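Local coordinates for protein putative short-chain oxidoreductase (Thermus thermophilus, PDB 2YUT) that probably works as an NADP-dependent oxidoreductase of the short-chain dehydrogenase/reductase family, holding NADP in a Rossmann fold, at residues 164-169 / 182-188. Numbering follows the deposited sequence.
Sequences LPAVAT and ALSPEEA. With NAP (NADP nicotinamide-adenine-dinucleotide phosphate), chain B.
Leu-183 is bridged to Val-167 by two backbone bonds made through Val-167's neighbours, in the pattern of a parallel bridge. Leu-183 N gives its hydrogen to Ala-166 O at 3.0 Å, and Ala-168 N reaches Leu-183 O at 2.8 Å, almost straight (172°). CA-H...O contacts from Ala-182 to Ala-166 O and from Val-167 to Leu-183 O add a second, weaker donor to each carbonyl. Ser-184 N-caps helix 185-196, its OG accepting from Glu-187 N.

The apolar contacts lie around this bridge. Ala-182 puts its methyl by those of Ala-166 and Ala-168. Pro-165 and Leu-183 cross at about a right angle, Pro-165 CG meeting Leu-183 CD1 at 3.5 Å. Val-167 uses both branches: CG1, anti to the backbone N (chi1 -177°), rests 3.6 Å from Pro-185 CA, while CG2 turns to Ala-188 CB, which Leu-164 CD2 also touches. Leu-12 of helix 11-19 packs on this same group. A glycine in place of Val-167 would probably open a gap against Pro-185, Ala-188 and Leu-12 and give the loop more backbone freedom, although the backbone bonds could still form.

The cofactor bonds come from the 164-169 side. Val-167 N donates to the carboxamide oxygen O7N of NADP at 2.8 Å, and the carboxamide nitrogen N7N returns a weak bond to Val-167 O, so one residue's backbone meets both ends of the amide. Thr-169 OG1 donates to phosphate oxygen O1N at a very short 2.5 Å and is also bonded to Leu-171 N.

Val-167 thus spends its own N and O on the cofactor while its neighbours' O and N bond Leu-183, a division that ties the nicotinamide-binding loop after strand 158-162 to the start of helix 185-196 and is likely to help fix the carboxamide's rotation.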
ATOM      1  N   LEU A 164      10.918   9.009  -9.584  1.00 18.74           N
ATOM      2  CA  LEU A 164      11.664   8.999 -10.829  1.00 22.73           C
ATOM      3  C   LEU A 164      10.777   8.723 -12.023  1.00 27.83           C
ATOM      4  O   LEU A 164       9.764   8.037 -11.910  1.00 20.84           O
ATOM      5  CB  LEU A 164      12.743   7.907 -10.795  1.00 16.25           C
ATOM      6  CG  LEU A 164      13.914   8.005  -9.813  1.00 23.63           C
ATOM      7  CD1 LEU A 164      14.665   6.686  -9.791  1.00 25.70           C
ATOM      8  CD2 LEU A 164      14.833   9.135 -10.218  1.00 18.85           C
ATOM      9  N   PRO A 165      11.137   9.280 -13.187  1.00 25.98           N
ATOM     10  CA  PRO A 165      10.347   9.039 -14.395  1.00 23.77           C
ATOM     11  C   PRO A 165      10.846   7.660 -14.844  1.00 23.65           C
ATOM     12  O   PRO A 165      11.617   7.026 -14.120  1.00 23.99           O
ATOM     13  CB  PRO A 165      10.800  10.156 -15.325  1.00 26.10           C
ATOM     14  CG  PRO A 165      12.250  10.314 -14.947  1.00 25.98           C
ATOM     15  CD  PRO A 165      12.201  10.268 -13.435  1.00 22.51           C
ATOM     16  N   ALA A 166      10.435   7.180 -16.007  1.00 21.10           N
ATOM     17  CA  ALA A 166      10.911   5.868 -16.440  1.00 21.85           C
ATOM     18  C   ALA A 166      12.444   5.861 -16.555  1.00 29.19           C
ATOM     19  O   ALA A 166      13.048   6.846 -16.991  1.00 18.62           O
ATOM     20  CB  ALA A 166      10.281   5.489 -17.772  1.00 21.85           C
ATOM     21  N   VAL A 167      13.056   4.752 -16.148  1.00 23.18           N
ATOM     22  CA  VAL A 167      14.508   4.579 -16.196  1.00 18.22           C
ATOM     23  C   VAL A 167      14.772   3.241 -16.885  1.00 23.98           C
ATOM     24  O   VAL A 167      14.112   2.245 -16.589  1.00 20.61           O
ATOM     25  CB  VAL A 167      15.116   4.556 -14.769  1.00 20.58           C
ATOM     26  CG1 VAL A 167      16.634   4.457 -14.839  1.00 18.51           C
ATOM     27  CG2 VAL A 167      14.708   5.808 -14.011  1.00 18.84           C
ATOM     28  N   ALA A 168      15.728   3.223 -17.811  1.00 19.86           N
ATOM     29  CA  ALA A 168      16.050   2.011 -18.563  1.00 18.80           C
ATOM     30  C   ALA A 168      16.824   0.978 -17.751  1.00 19.06           C
ATOM     31  O   ALA A 168      18.048   1.034 -17.680  1.00 20.35           O
ATOM     32  CB  ALA A 168      16.838   2.378 -19.829  1.00 14.77           C
ATOM     33  N   THR A 169      16.103   0.043 -17.136  1.00 18.57           N
ATOM     34  CA  THR A 169      16.724  -1.013 -16.341  1.00 14.69           C
ATOM     35  C   THR A 169      15.987  -2.321 -16.597  1.00 18.42           C
ATOM     36  O   THR A 169      14.970  -2.349 -17.293  1.00 20.62           O
ATOM     37  CB  THR A 169      16.629  -0.735 -14.830  1.00 20.72           C
ATOM     38  OG1 THR A 169      15.262  -0.873 -14.414  1.00 18.63           O
ATOM     39  CG2 THR A 169      17.124   0.674 -14.502  1.00 17.26           C
ATOM     40  N   ALA A 182      13.279   6.739 -21.711  1.00 20.19           N
ATOM     41  CA  ALA A 182      13.653   6.358 -20.348  1.00 26.50           C
ATOM     42  C   ALA A 182      15.091   6.790 -20.050  1.00 23.48           C
ATOM     43  O   ALA A 182      15.993   6.576 -20.863  1.00 27.74           O
ATOM     44  CB  ALA A 182      13.512   4.854 -20.164  1.00 18.56           C
ATOM     45  N   LEU A 183      15.299   7.397 -18.885  1.00 25.39           N
ATOM     46  CA  LEU A 183      16.628   7.864 -18.490  1.00 24.56           C
ATOM     47  C   LEU A 183      17.609   6.718 -18.310  1.00 25.74           C
ATOM     48  O   LEU A 183      17.211   5.577 -18.080  1.00 24.10           O
ATOM     49  CB  LEU A 183      16.564   8.620 -17.163  1.00 21.46           C
ATOM     50  CG  LEU A 183      15.623   9.811 -17.001  1.00 34.53           C
ATOM     51  CD1 LEU A 183      15.722  10.320 -15.566  1.00 19.21           C
ATOM     52  CD2 LEU A 183      15.989  10.901 -17.988  1.00 30.00           C
ATOM     53  N   SER A 184      18.896   7.030 -18.415  1.00 22.78           N
ATOM     54  CA  SER A 184      19.922   6.027 -18.201  1.00 17.64           C
ATOM     55  C   SER A 184      19.967   5.929 -16.682  1.00 16.64           C
ATOM     56  O   SER A 184      19.764   6.926 -15.989  1.00 14.02           O
ATOM     57  CB  SER A 184      21.279   6.503 -18.740  1.00 17.11           C
ATOM     58  OG  SER A 184      21.711   7.679 -18.075  1.00 27.19           O
ATOM     59  N   PRO A 185      20.209   4.728 -16.137  1.00 13.24           N
ATOM     60  CA  PRO A 185      20.253   4.648 -14.676  1.00 13.58           C
ATOM     61  C   PRO A 185      21.301   5.582 -14.062  1.00 20.29           C
ATOM     62  O   PRO A 185      21.086   6.136 -12.985  1.00 14.66           O
ATOM     63  CB  PRO A 185      20.524   3.161 -14.411  1.00 15.84           C
ATOM     64  CG  PRO A 185      21.136   2.661 -15.691  1.00 15.00           C
ATOM     65  CD  PRO A 185      20.374   3.403 -16.754  1.00 10.59           C
ATOM     66  N   GLU A 186      22.417   5.776 -14.762  1.00 13.65           N
ATOM     67  CA  GLU A 186      23.476   6.655 -14.271  1.00 18.79           C
ATOM     68  C   GLU A 186      22.977   8.085 -14.107  1.00 12.61           C
ATOM     69  O   GLU A 186      23.317   8.763 -13.140  1.00 18.96           O
ATOM     70  CB  GLU A 186      24.677   6.650 -15.227  1.00 20.10           C
ATOM     71  CG  GLU A 186      25.481   5.354 -15.243  1.00 17.59           C
ATOM     72  CD  GLU A 186      24.830   4.255 -16.063  1.00 21.48           C
ATOM     73  OE1 GLU A 186      23.825   4.529 -16.754  1.00 24.15           O
ATOM     74  OE2 GLU A 186      25.336   3.114 -16.023  1.00 25.22           O
ATOM     75  N   GLU A 187      22.166   8.538 -15.056  1.00 16.50           N
ATOM     76  CA  GLU A 187      21.619   9.889 -15.012  1.00 19.31           C
ATOM     77  C   GLU A 187      20.628  10.051 -13.850  1.00 18.64           C
ATOM     78  O   GLU A 187      20.620  11.077 -13.171  1.00 19.43           O
ATOM     79  CB  GLU A 187      20.918  10.217 -16.338  1.00 14.13           C
ATOM     80  CG  GLU A 187      20.455  11.660 -16.441  1.00 23.66           C
ATOM     81  CD  GLU A 187      21.611  12.651 -16.508  1.00 35.88           C
ATOM     82  OE1 GLU A 187      22.774  12.258 -16.260  1.00 30.04           O
ATOM     83  OE2 GLU A 187      21.353  13.834 -16.805  1.00 35.15           O
ATOM     84  N   ALA A 188      19.791   9.042 -13.627  1.00 18.71           N
ATOM     85  CA  ALA A 188      18.812   9.101 -12.536  1.00 21.23           C
ATOM     86  C   ALA A 188      19.538   9.183 -11.193  1.00 21.81           C
ATOM     87  O   ALA A 188      19.178   9.972 -10.324  1.00 20.51           O
ATOM     88  CB  ALA A 188      17.904   7.869 -12.571  1.00 14.22           C
TER
HETATM   89  PA  NAP B 500      15.794  -3.476 -11.080  1.00 17.20           P
HETATM   90  O1A NAP B 500      14.836  -4.709 -11.473  1.00 15.17           O
HETATM   91  O2A NAP B 500      16.841  -3.213 -12.093  1.00 15.79           O
HETATM   92  O5B NAP B 500      16.421  -3.851  -9.648  1.00 18.56           O
HETATM   93  C5B NAP B 500      15.574  -4.293  -8.585  1.00 15.52           C
HETATM   94  C4B NAP B 500      16.408  -4.607  -7.343  1.00 20.89           C
HETATM   95  O4B NAP B 500      15.513  -5.028  -6.298  1.00 20.90           O
HETATM   96  C3B NAP B 500      17.354  -5.779  -7.621  1.00 20.66           C
HETATM   97  O3B NAP B 500      18.623  -5.533  -7.009  1.00 24.78           O
HETATM   98  C2B NAP B 500      16.653  -6.939  -6.917  1.00 19.79           C
HETATM   99  O2B NAP B 500      17.629  -7.879  -6.462  1.00 21.54           O
HETATM  100  C1B NAP B 500      16.130  -6.177  -5.700  1.00 17.35           C
HETATM  101  N9A NAP B 500      15.133  -6.993  -4.973  1.00 23.60           N
HETATM  102  C8A NAP B 500      13.949  -7.378  -5.445  1.00 19.38           C
HETATM  103  N7A NAP B 500      13.330  -8.126  -4.535  1.00 21.90           N
HETATM  104  C5A NAP B 500      14.125  -8.218  -3.474  1.00 15.59           C
HETATM  105  C6A NAP B 500      14.034  -8.869  -2.250  1.00 24.31           C
HETATM  106  N6A NAP B 500      12.953  -9.582  -1.946  1.00 15.51           N
HETATM  107  N1A NAP B 500      15.054  -8.770  -1.386  1.00 20.22           N
HETATM  108  C2A NAP B 500      16.132  -8.066  -1.682  1.00 22.83           C
HETATM  109  N3A NAP B 500      16.255  -7.434  -2.836  1.00 12.63           N
HETATM  110  C4A NAP B 500      15.275  -7.493  -3.749  1.00 20.19           C
HETATM  111  O3  NAP B 500      14.799  -2.233 -10.832  1.00 16.51           O
HETATM  112  PN  NAP B 500      15.294  -0.700 -10.830  1.00 19.25           P
HETATM  113  O1N NAP B 500      14.891  -0.059 -12.104  1.00 18.87           O
HETATM  114  O2N NAP B 500      16.713  -0.625 -10.419  1.00 19.76           O
HETATM  115  O5D NAP B 500      14.388  -0.036  -9.677  1.00 18.99           O
HETATM  116  C5D NAP B 500      14.959   0.338  -8.420  1.00 18.84           C
HETATM  117  C4D NAP B 500      13.942   1.081  -7.548  1.00 15.42           C
HETATM  118  O4D NAP B 500      13.510   2.234  -8.298  1.00 17.45           O
HETATM  119  C3D NAP B 500      12.692   0.227  -7.323  1.00 17.59           C
HETATM  120  O3D NAP B 500      12.014   0.614  -6.124  1.00 19.98           O
HETATM  121  C2D NAP B 500      11.853   0.602  -8.541  1.00 18.43           C
HETATM  122  O2D NAP B 500      10.463   0.347  -8.318  1.00 18.66           O
HETATM  123  C1D NAP B 500      12.094   2.110  -8.520  1.00 15.66           C
HETATM  124  N1N NAP B 500      11.654   2.788  -9.760  1.00 18.11           N
HETATM  125  C2N NAP B 500      12.117   2.343 -11.005  1.00 16.99           C
HETATM  126  C3N NAP B 500      11.696   2.981 -12.167  1.00 20.84           C
HETATM  127  C7N NAP B 500      12.206   2.502 -13.528  1.00 26.68           C
HETATM  128  O7N NAP B 500      11.715   2.925 -14.573  1.00 22.87           O
HETATM  129  N7N NAP B 500      13.190   1.608 -13.476  1.00 13.22           N
HETATM  130  C4N NAP B 500      10.817   4.055 -12.092  1.00 25.48           C
HETATM  131  C5N NAP B 500      10.356   4.501 -10.858  1.00 28.51           C
HETATM  132  C6N NAP B 500      10.770   3.871  -9.691  1.00 23.26           C
HETATM  133  P2B NAP B 500      18.090  -9.133  -7.363  1.00 34.07           P
HETATM  134  O1X NAP B 500      18.175  -8.629  -8.890  1.00 30.57           O
HETATM  135  O2X NAP B 500      19.600  -9.445  -6.897  1.00 29.87           O
HETATM  136  O3X NAP B 500      17.195 -10.301  -7.205  1.00 35.27           O